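Local coordinates for protein exosome complex component Rrp41 (Archaeoglobus fulgidus, PDB 3M7N) that probably degrades RNA from the 3' end as the catalytic exoribonuclease subunit of the archaeal exosome, and may also synthesize heteromeric RNA tails, at residues E[79-82]-E[83-87]. The protein carries 1 engineered substitution. Residues are numbered along the deposited sequence; the frame is centred on the assembly and turned at random.
Sequences YNMA and PFSVE. With nucleotides of chain L.
With OG set between its own backbone N and carbonyl carbon (chi1 68°), Ser85 reaches back to Ala82 O, while Phe84, in the same kind of rotamer, swings its ring over the Ala82 methyl. The result is a worked example of how one carbonyl can organise a turn. Ala82 O accepts two bonds from Ser85: OG arrives in the carbonyl plane, on a lone pair, at 2.9 Å, whereas the backbone N of Ser85 donates from above that plane, its N-H pointing almost straight at the oxygen (162°). An alanine in place of Ser85 would lose the in-plane bond and probably leave Ala82 O with one of its two bonds from Ser85, the one from the backbone N-H. On the Phe84 side, Ala82 CB sits 3.9 Å from the ring centroid, a CH-pi contact over one face, displaced toward the CZ end. Met81, bent at chi3, brings CE to 3.5 Å from Val86 CG1, the two side chains crossing at roughly a right angle. The same Val86 CG1 lies 3.3 Å from O2 of the bound cytidine nucleotide C6 of chain L. Glu87 continues beyond, salt-bridged to Lys177 and to Lys44 of the neighbouring Probable exosome complex exonuclease 2 chain. This is a type I beta turn, Ala82 to Ser85, that bends the chain as it leaves strand 74-81 of the RNase PH fold, beside bound RNA.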
loop_
_atom_site.group_PDB
_atom_site.type_symbol
_atom_site.label_atom_id
_atom_site.label_comp_id
_atom_site.label_asym_id
_atom_site.label_seq_id
_atom_site.Cartn_x
_atom_site.Cartn_y
_atom_site.Cartn_z
ATOM N N TYR E 79 11.100 -15.470 -5.427
ATOM C CA TYR E 79 11.847 -15.863 -6.592
ATOM C C TYR E 79 11.906 -14.658 -7.506
ATOM O O TYR E 79 10.878 -14.085 -7.871
ATOM C CB TYR E 79 11.133 -17.025 -7.288
ATOM C CG TYR E 79 11.607 -17.328 -8.691
ATOM C CD1 TYR E 79 12.531 -18.350 -8.942
ATOM C CD2 TYR E 79 11.109 -16.619 -9.776
ATOM C CE1 TYR E 79 12.954 -18.641 -10.257
ATOM C CE2 TYR E 79 11.521 -16.902 -11.076
ATOM C CZ TYR E 79 12.441 -17.914 -11.310
ATOM O OH TYR E 79 12.833 -18.168 -12.606
ATOM N N ASN E 80 13.110 -14.277 -7.890
ATOM C CA ASN E 80 13.278 -13.063 -8.657
ATOM C C ASN E 80 14.380 -13.205 -9.685
ATOM O O ASN E 80 15.482 -13.666 -9.380
ATOM C CB ASN E 80 13.556 -11.877 -7.722
ATOM C CG ASN E 80 13.643 -10.558 -8.469
ATOM O OD1 ASN E 80 12.784 -10.240 -9.293
ATOM N ND2 ASN E 80 14.687 -9.792 -8.200
ATOM N N MET E 81 14.078 -12.818 -10.913
ATOM C CA MET E 81 15.062 -12.875 -11.965
ATOM C C MET E 81 15.642 -11.477 -12.170
ATOM O O MET E 81 14.902 -10.496 -12.241
ATOM C CB MET E 81 14.427 -13.387 -13.258
ATOM C CG MET E 81 13.526 -14.593 -13.067
ATOM S SD MET E 81 12.840 -15.178 -14.632
ATOM C CE MET E 81 14.296 -15.811 -15.464
ATOM N N ALA E 82 16.967 -11.397 -12.249
ATOM C CA ALA E 82 17.661 -10.147 -12.524
ATOM C C ALA E 82 17.434 -9.757 -13.973
ATOM O O ALA E 82 17.310 -10.619 -14.834
ATOM C CB ALA E 82 19.144 -10.293 -12.233
ATOM N N PRO E 83 17.366 -8.446 -14.253
ATOM C CA PRO E 83 17.042 -7.991 -15.609
ATOM C C PRO E 83 17.938 -8.603 -16.686
ATOM O O PRO E 83 17.496 -8.763 -17.818
ATOM C CB PRO E 83 17.254 -6.481 -15.522
ATOM C CG PRO E 83 16.960 -6.161 -14.110
ATOM C CD PRO E 83 17.495 -7.321 -13.313
ATOM N N PHE E 84 19.164 -8.957 -16.323
ATOM C CA PHE E 84 20.158 -9.433 -17.284
ATOM C C PHE E 84 20.287 -10.967 -17.303
ATOM O O PHE E 84 21.192 -11.507 -17.927
ATOM C CB PHE E 84 21.523 -8.834 -16.940
ATOM C CG PHE E 84 21.942 -9.085 -15.525
ATOM C CD1 PHE E 84 21.959 -8.053 -14.598
ATOM C CD2 PHE E 84 22.296 -10.365 -15.110
ATOM C CE1 PHE E 84 22.339 -8.288 -13.269
ATOM C CE2 PHE E 84 22.681 -10.613 -13.783
ATOM C CZ PHE E 84 22.703 -9.579 -12.863
ATOM N N SER E 85 19.393 -11.666 -16.615
ATOM C CA SER E 85 19.529 -13.105 -16.494
ATOM C C SER E 85 18.972 -13.842 -17.718
ATOM O O SER E 85 19.259 -15.028 -17.925
ATOM C CB SER E 85 18.875 -13.601 -15.209
ATOM O OG SER E 85 17.476 -13.442 -15.276
ATOM N N VAL E 86 18.204 -13.131 -18.539
ATOM C CA VAL E 86 17.551 -13.748 -19.686
ATOM C C VAL E 86 17.995 -13.166 -21.024
ATOM O O VAL E 86 18.700 -12.168 -21.085
ATOM C CB VAL E 86 16.013 -13.670 -19.583
ATOM C CG1 VAL E 86 15.506 -14.582 -18.487
ATOM C CG2 VAL E 86 15.575 -12.247 -19.335
ATOM N N GLU E 87 17.562 -13.804 -22.101
ATOM C CA GLU E 87 18.022 -13.459 -23.438
ATOM C C GLU E 87 17.684 -12.008 -23.794
ATOM O O GLU E 87 18.516 -11.287 -24.349
ATOM C CB GLU E 87 17.432 -14.434 -24.465
ATOM C CG GLU E 87 18.130 -15.819 -24.532
ATOM C CD GLU E 87 17.720 -16.830 -23.432
ATOM O OE1 GLU E 87 16.718 -16.618 -22.700
ATOM O OE2 GLU E 87 18.418 -17.867 -23.320
ATOM P P C L 6 9.494 -22.001 -17.451
ATOM O OP1 C L 6 9.833 -23.323 -16.870
ATOM O OP2 C L 6 8.340 -21.249 -16.901
ATOM O "O5'" C L 6 10.805 -21.069 -17.437
ATOM C "C5'" C L 6 12.025 -21.621 -17.936
ATOM C "C4'" C L 6 12.929 -20.590 -18.588
ATOM O "O4'" C L 6 12.202 -19.745 -19.516
ATOM C "C3'" C L 6 13.562 -19.562 -17.666
ATOM O "O3'" C L 6 14.544 -20.171 -16.831
ATOM C "C2'" C L 6 14.156 -18.646 -18.729
ATOM O "O2'" C L 6 15.312 -19.183 -19.359
ATOM C "C1'" C L 6 12.990 -18.581 -19.720
ATOM N N1 C L 6 12.177 -17.352 -19.515
ATOM C C2 C L 6 12.632 -16.160 -20.081
ATOM O O2 C L 6 13.679 -16.171 -20.739
ATOM N N3 C L 6 11.910 -15.028 -19.897
ATOM C C4 C L 6 10.782 -15.063 -19.182
ATOM N N4 C L 6 10.105 -13.913 -19.031
ATOM C C5 C L 6 10.305 -16.278 -18.596
ATOM C C6 C L 6 11.027 -17.388 -18.782
#